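Local atomic coordinates of alpha-1,3-glucanase (Paenibacillus glycanilyticus, PDB entry 6K0P), a protein that probably hydrolyses alpha-1,3-glucan, as a glycoside hydrolase family 87 enzyme whose catalytic domain binds the disaccharide nigerose. Residues I221-V235 and V255-R269. The protein carries 1 engineered substitution. Sequence-based numbering, arbitrary orientation.
Sequences INSKIFLYGRATEIV and VGFNISAAANGSTIR. With SO4 (sulfate ion), chain G.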
loop_
_atom_site.group_PDB
_atom_site.type_symbol
_atom_site.label_atom_id
_atom_site.label_comp_id
_atom_site.label_asym_id
_atom_site.label_seq_id
_atom_site.Cartn_x
_atom_site.Cartn_y
_atom_site.Cartn_z
ATOM N N ILE A 221 11.563 10.501 -18.389
ATOM C CA ILE A 221 11.672 9.090 -18.723
ATOM C C ILE A 221 10.515 8.777 -19.669
ATOM O O ILE A 221 9.355 8.646 -19.258
ATOM C CB ILE A 221 11.719 8.181 -17.487
ATOM C CG1 ILE A 221 10.616 8.510 -16.476
ATOM C CG2 ILE A 221 13.078 8.303 -16.804
ATOM C CD1 ILE A 221 10.491 7.456 -15.376
ATOM N N ASN A 222 10.819 8.710 -20.965
ATOM C CA ASN A 222 9.795 8.438 -21.967
ATOM C C ASN A 222 9.941 7.051 -22.570
ATOM O O ASN A 222 9.363 6.765 -23.623
ATOM C CB ASN A 222 9.757 9.521 -23.049
ATOM C CG ASN A 222 11.034 9.592 -23.861
ATOM O OD1 ASN A 222 11.879 8.701 -23.804
ATOM N ND2 ASN A 222 11.179 10.667 -24.627
ATOM N N SER A 223 10.701 6.183 -21.914
ATOM C CA SER A 223 10.951 4.848 -22.424
ATOM C C SER A 223 11.265 3.944 -21.251
ATOM O O SER A 223 11.459 4.401 -20.120
ATOM C CB SER A 223 12.139 4.860 -23.375
ATOM O OG SER A 223 13.321 5.187 -22.653
ATOM N N LYS A 224 11.324 2.650 -21.535
ATOM C CA LYS A 224 11.930 1.696 -20.620
ATOM C C LYS A 224 13.440 1.742 -20.808
ATOM O O LYS A 224 13.949 1.554 -21.920
ATOM C CB LYS A 224 11.369 0.303 -20.891
ATOM C CG LYS A 224 10.127 0.020 -20.093
ATOM C CD LYS A 224 10.495 -0.253 -18.634
ATOM C CE LYS A 224 9.298 -0.020 -17.740
ATOM N NZ LYS A 224 9.568 -0.600 -16.404
ATOM N N ILE A 225 14.153 2.023 -19.728
ATOM C CA ILE A 225 15.600 2.185 -19.752
ATOM C C ILE A 225 16.225 0.863 -19.332
ATOM O O ILE A 225 16.037 0.405 -18.195
ATOM C CB ILE A 225 16.029 3.346 -18.845
ATOM C CG1 ILE A 225 15.502 4.661 -19.423
ATOM C CG2 ILE A 225 17.537 3.402 -18.747
ATOM C CD1 ILE A 225 15.511 5.813 -18.442
ATOM N N PHE A 226 16.972 0.241 -20.249
ATOM C CA PHE A 226 17.499 -1.097 -20.025
ATOM C C PHE A 226 18.872 -1.049 -19.371
ATOM O O PHE A 226 19.754 -0.282 -19.791
ATOM C CB PHE A 226 17.530 -1.898 -21.331
ATOM C CG PHE A 226 16.188 -2.437 -21.699
ATOM C CD1 PHE A 226 15.274 -1.640 -22.366
ATOM C CD2 PHE A 226 15.803 -3.710 -21.301
ATOM C CE1 PHE A 226 14.007 -2.112 -22.672
ATOM C CE2 PHE A 226 14.550 -4.193 -21.606
ATOM C CZ PHE A 226 13.638 -3.389 -22.284
ATOM N N LEU A 227 19.038 -1.862 -18.334
ATOM C CA LEU A 227 20.307 -2.007 -17.638
ATOM C C LEU A 227 20.871 -3.358 -18.036
ATOM O O LEU A 227 20.203 -4.387 -17.876
ATOM C CB LEU A 227 20.128 -1.925 -16.118
ATOM C CG LEU A 227 19.426 -0.671 -15.587
ATOM C CD1 LEU A 227 19.577 -0.589 -14.056
ATOM C CD2 LEU A 227 19.975 0.572 -16.250
ATOM N N TYR A 228 22.072 -3.344 -18.596
ATOM C CA TYR A 228 22.731 -4.550 -19.080
ATOM C C TYR A 228 24.232 -4.290 -19.057
ATOM O O TYR A 228 24.688 -3.258 -18.552
ATOM C CB TYR A 228 22.180 -4.975 -20.453
ATOM C CG TYR A 228 22.343 -3.942 -21.553
ATOM C CD1 TYR A 228 21.495 -2.844 -21.635
ATOM C CD2 TYR A 228 23.336 -4.075 -22.517
ATOM C CE1 TYR A 228 21.642 -1.894 -22.643
ATOM C CE2 TYR A 228 23.484 -3.140 -23.533
ATOM C CZ TYR A 228 22.636 -2.055 -23.592
ATOM O OH TYR A 228 22.769 -1.122 -24.590
ATOM N N GLY A 229 25.005 -5.229 -19.597
ATOM C CA GLY A 229 26.452 -5.123 -19.547
ATOM C C GLY A 229 27.003 -5.682 -18.251
ATOM O O GLY A 229 27.662 -6.725 -18.245
ATOM N N ARG A 230 26.730 -4.996 -17.143
ATOM C CA ARG A 230 27.201 -5.416 -15.830
ATOM C C ARG A 230 26.363 -4.716 -14.770
ATOM O O ARG A 230 25.539 -3.846 -15.078
ATOM C CB ARG A 230 28.690 -5.087 -15.644
ATOM C CG ARG A 230 29.008 -3.607 -15.648
ATOM C CD ARG A 230 30.528 -3.400 -15.665
ATOM N NE ARG A 230 30.916 -2.003 -15.469
ATOM C CZ ARG A 230 31.018 -1.115 -16.449
ATOM N NH1 ARG A 230 30.752 -1.466 -17.703
ATOM N NH2 ARG A 230 31.394 0.128 -16.176
ATOM N N ALA A 231 26.582 -5.110 -13.514
ATOM C CA ALA A 231 25.903 -4.467 -12.396
ATOM C C ALA A 231 26.125 -2.962 -12.462
ATOM O O ALA A 231 27.247 -2.494 -12.678
ATOM C CB ALA A 231 26.439 -5.019 -11.073
ATOM N N THR A 232 25.043 -2.207 -12.282
ATOM C CA THR A 232 25.016 -0.766 -12.501
ATOM C C THR A 232 24.475 -0.092 -11.250
ATOM O O THR A 232 23.506 -0.568 -10.655
ATOM C CB THR A 232 24.043 -0.462 -13.647
ATOM O OG1 THR A 232 24.427 -1.202 -14.816
ATOM C CG2 THR A 232 23.998 1.024 -13.977
ATOM N N GLU A 233 25.093 1.013 -10.848
ATOM C CA GLU A 233 24.549 1.860 -9.793
ATOM C C GLU A 233 23.881 3.067 -10.438
ATOM O O GLU A 233 24.474 3.727 -11.297
ATOM C CB GLU A 233 25.662 2.330 -8.862
ATOM C CG GLU A 233 26.330 1.214 -8.093
ATOM C CD GLU A 233 27.419 1.722 -7.183
ATOM O OE1 GLU A 233 27.240 2.803 -6.585
ATOM O OE2 GLU A 233 28.461 1.040 -7.073
ATOM N N ILE A 234 22.643 3.347 -10.036
ATOM C CA ILE A 234 21.931 4.554 -10.434
ATOM C C ILE A 234 21.636 5.317 -9.154
ATOM O O ILE A 234 20.915 4.814 -8.285
ATOM C CB ILE A 234 20.649 4.224 -11.212
ATOM C CG1 ILE A 234 21.011 3.432 -12.471
ATOM C CG2 ILE A 234 19.883 5.501 -11.580
ATOM C CD1 ILE A 234 19.844 3.053 -13.313
ATOM N N VAL A 235 22.229 6.499 -9.014
ATOM C CA VAL A 235 22.218 7.252 -7.762
ATOM C C VAL A 235 21.676 8.645 -8.044
ATOM O O VAL A 235 22.199 9.352 -8.912
ATOM C CB VAL A 235 23.634 7.359 -7.163
ATOM C CG1 VAL A 235 23.596 8.129 -5.859
ATOM C CG2 VAL A 235 24.262 5.961 -6.976
ATOM N N VAL A 255 7.130 3.244 -18.732
ATOM C CA VAL A 255 8.452 3.845 -18.668
ATOM C C VAL A 255 9.093 3.460 -17.346
ATOM O O VAL A 255 8.426 2.997 -16.418
ATOM C CB VAL A 255 8.410 5.381 -18.846
ATOM C CG1 VAL A 255 7.775 5.727 -20.190
ATOM C CG2 VAL A 255 7.644 6.031 -17.695
ATOM N N GLY A 256 10.413 3.619 -17.277
ATOM C CA GLY A 256 11.132 3.272 -16.070
ATOM C C GLY A 256 12.381 2.494 -16.403
ATOM O O GLY A 256 13.060 2.819 -17.378
ATOM N N PHE A 257 12.688 1.470 -15.613
ATOM C CA PHE A 257 13.879 0.657 -15.819
ATOM C C PHE A 257 13.495 -0.792 -16.066
ATOM O O PHE A 257 12.465 -1.277 -15.590
ATOM C CB PHE A 257 14.823 0.730 -14.610
ATOM C CG PHE A 257 15.414 2.096 -14.402
ATOM C CD1 PHE A 257 16.458 2.547 -15.190
ATOM C CD2 PHE A 257 14.890 2.943 -13.437
ATOM C CE1 PHE A 257 16.979 3.817 -15.014
ATOM C CE2 PHE A 257 15.412 4.203 -13.249
ATOM C CZ PHE A 257 16.457 4.645 -14.036
ATOM N N ASN A 258 14.335 -1.480 -16.836
ATOM C CA ASN A 258 14.195 -2.911 -17.051
ATOM C C ASN A 258 15.588 -3.510 -16.918
ATOM O O ASN A 258 16.490 -3.164 -17.687
ATOM C CB ASN A 258 13.584 -3.201 -18.432
ATOM C CG ASN A 258 13.256 -4.672 -18.635
ATOM O OD1 ASN A 258 14.007 -5.546 -18.208
ATOM N ND2 ASN A 258 12.134 -4.953 -19.305
ATOM N N ILE A 259 15.768 -4.369 -15.920
ATOM C CA ILE A 259 17.079 -4.872 -15.521
ATOM C C ILE A 259 17.273 -6.255 -16.135
ATOM O O ILE A 259 16.625 -7.223 -15.720
ATOM C CB ILE A 259 17.204 -4.922 -13.993
ATOM C CG1 ILE A 259 16.823 -3.563 -13.383
ATOM C CG2 ILE A 259 18.627 -5.337 -13.593
ATOM C CD1 ILE A 259 16.894 -3.520 -11.858
ATOM N N SER A 260 18.153 -6.344 -17.130
ATOM C CA SER A 260 18.501 -7.616 -17.747
ATOM C C SER A 260 19.434 -8.412 -16.834
ATOM O O SER A 260 20.040 -7.876 -15.906
ATOM C CB SER A 260 19.177 -7.376 -19.095
ATOM O OG SER A 260 18.316 -6.646 -19.960
ATOM N N ALA A 261 19.559 -9.716 -17.126
ATOM C CA ALA A 261 20.333 -10.601 -16.259
ATOM C C ALA A 261 21.770 -10.118 -16.089
ATOM O O ALA A 261 22.347 -10.230 -14.999
ATOM C CB ALA A 261 20.301 -12.030 -16.799
ATOM N N ALA A 262 22.362 -9.571 -17.151
ATOM C CA ALA A 262 23.734 -9.085 -17.063
ATOM C C ALA A 262 23.896 -8.004 -16.003
ATOM O O ALA A 262 25.008 -7.808 -15.499
ATOM C CB ALA A 262 24.186 -8.543 -18.422
ATOM N N ALA A 263 22.810 -7.320 -15.635
ATOM C CA ALA A 263 22.845 -6.256 -14.640
ATOM C C ALA A 263 22.310 -6.701 -13.285
ATOM O O ALA A 263 21.990 -5.861 -12.433
ATOM C CB ALA A 263 22.115 -5.014 -15.145
ATOM N N ASN A 264 22.222 -8.008 -13.051
ATOM C CA ASN A 264 22.012 -8.473 -11.689
ATOM C C ASN A 264 23.073 -7.854 -10.788
ATOM O O ASN A 264 24.203 -7.600 -11.219
ATOM C CB ASN A 264 22.115 -9.999 -11.636
ATOM C CG ASN A 264 20.856 -10.693 -12.164
ATOM O OD1 ASN A 264 19.786 -10.080 -12.282
ATOM N ND2 ASN A 264 20.980 -11.979 -12.473
ATOM N N GLY A 265 22.696 -7.558 -9.544
ATOM C CA GLY A 265 23.600 -6.882 -8.635
ATOM C C GLY A 265 23.547 -5.367 -8.688
ATOM O O GLY A 265 24.316 -4.714 -7.973
ATOM N N SER A 266 22.680 -4.794 -9.516
ATOM C CA SER A 266 22.553 -3.348 -9.650
ATOM C C SER A 266 21.907 -2.726 -8.412
ATOM O O SER A 266 21.289 -3.398 -7.584
ATOM C CB SER A 266 21.702 -3.008 -10.876
ATOM O OG SER A 266 22.375 -3.345 -12.084
ATOM N N THR A 267 22.048 -1.405 -8.310
ATOM C CA THR A 267 21.450 -0.620 -7.243
ATOM C C THR A 267 20.798 0.601 -7.865
ATOM O O THR A 267 21.412 1.272 -8.699
ATOM C CB THR A 267 22.520 -0.156 -6.251
ATOM O OG1 THR A 267 23.148 -1.302 -5.654
ATOM C CG2 THR A 267 21.901 0.709 -5.162
ATOM N N ILE A 268 19.552 0.876 -7.482
ATOM C CA ILE A 268 18.869 2.110 -7.853
ATOM C C ILE A 268 18.481 2.797 -6.556
ATOM O O ILE A 268 17.776 2.202 -5.728
ATOM C CB ILE A 268 17.621 1.831 -8.706
ATOM C CG1 ILE A 268 17.997 1.060 -9.975
ATOM C CG2 ILE A 268 16.911 3.134 -9.056
ATOM C CD1 ILE A 268 16.803 0.608 -10.805
ATOM N N ARG A 269 18.929 4.039 -6.363
ATOM C CA ARG A 269 18.687 4.664 -5.067
ATOM C C ARG A 269 18.562 6.179 -5.138
ATOM O O ARG A 269 19.109 6.834 -6.031
ATOM C CB ARG A 269 19.756 4.287 -4.031
ATOM C CG ARG A 269 21.160 4.817 -4.350
ATOM C CD ARG A 269 22.120 4.396 -3.241
ATOM N NE ARG A 269 23.537 4.577 -3.541
ATOM C CZ ARG A 269 24.258 5.609 -3.124
ATOM N NH1 ARG A 269 23.686 6.571 -2.411
ATOM N NH2 ARG A 269 25.557 5.682 -3.416
HETATM S S SO4 G . 17.802 -11.355 -20.066
HETATM O O1 SO4 G . 16.806 -10.909 -21.039
HETATM O O2 SO4 G . 17.485 -10.792 -18.753
HETATM O O3 SO4 G . 17.769 -12.815 -19.979
HETATM O O4 SO4 G . 19.133 -10.935 -20.509
HETATM O O HOH W 1 27.252 -9.374 -16.137
HETATM O O HOH W 2 25.220 2.800 -4.859
#
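Ile-234 and Phe-257 approach from opposite directions in the interior between two parallel strand pairs, 224-227 with 256-259 and 233-235 with 267-269, a clear example of how successive coils of a parallel beta-helix stack. The CD1 methyl of Ile-234 meets the ring obliquely at Phe-257 CE1, 3.4 Å away. Against the same ring, Ile-225 lies alongside with its CB and CG2, and Leu-227 CD2 approaches Phe-257 CD1. Leu-227 also sets its CD1 beside Ile-259 CG1.

On the face that carries Lys-224, Phe-226 and Asn-258, ladder pairing lays Asn-258 CB over one face of the Phe-226 ring, a CH-pi contact 3.8 Å from the centroid. With CG anti to the backbone N (chi1 -173°), the amide runs alongside, its plane 23° from the ring's. Lys-224 gives NZ to Phe-257 O at 3.1 Å, from above the carbonyl plane; Asp-289 forms a salt bridge with the same ammonium and Lys-286 O accepts another hydrogen bond. In the second ladder, Val-235 CG1 sits over the guanidinium centre of Arg-269, whose NE reaches Glu-233 OE1 through a water; Tyr-187 OH also bonds that oxygen.

Where the register shifts by two, buried Ser-266 OG accepts from Thr-232 N at 2.9 Å and donates to Ala-263 O on an in-plane lone pair. Backbone bonds such as Leu-227 N to Asn-258 O (2.9 Å) chiefly set the coil-to-coil register, supplemented by apolar contacts inside and polar links on the outer face and in the buried turn.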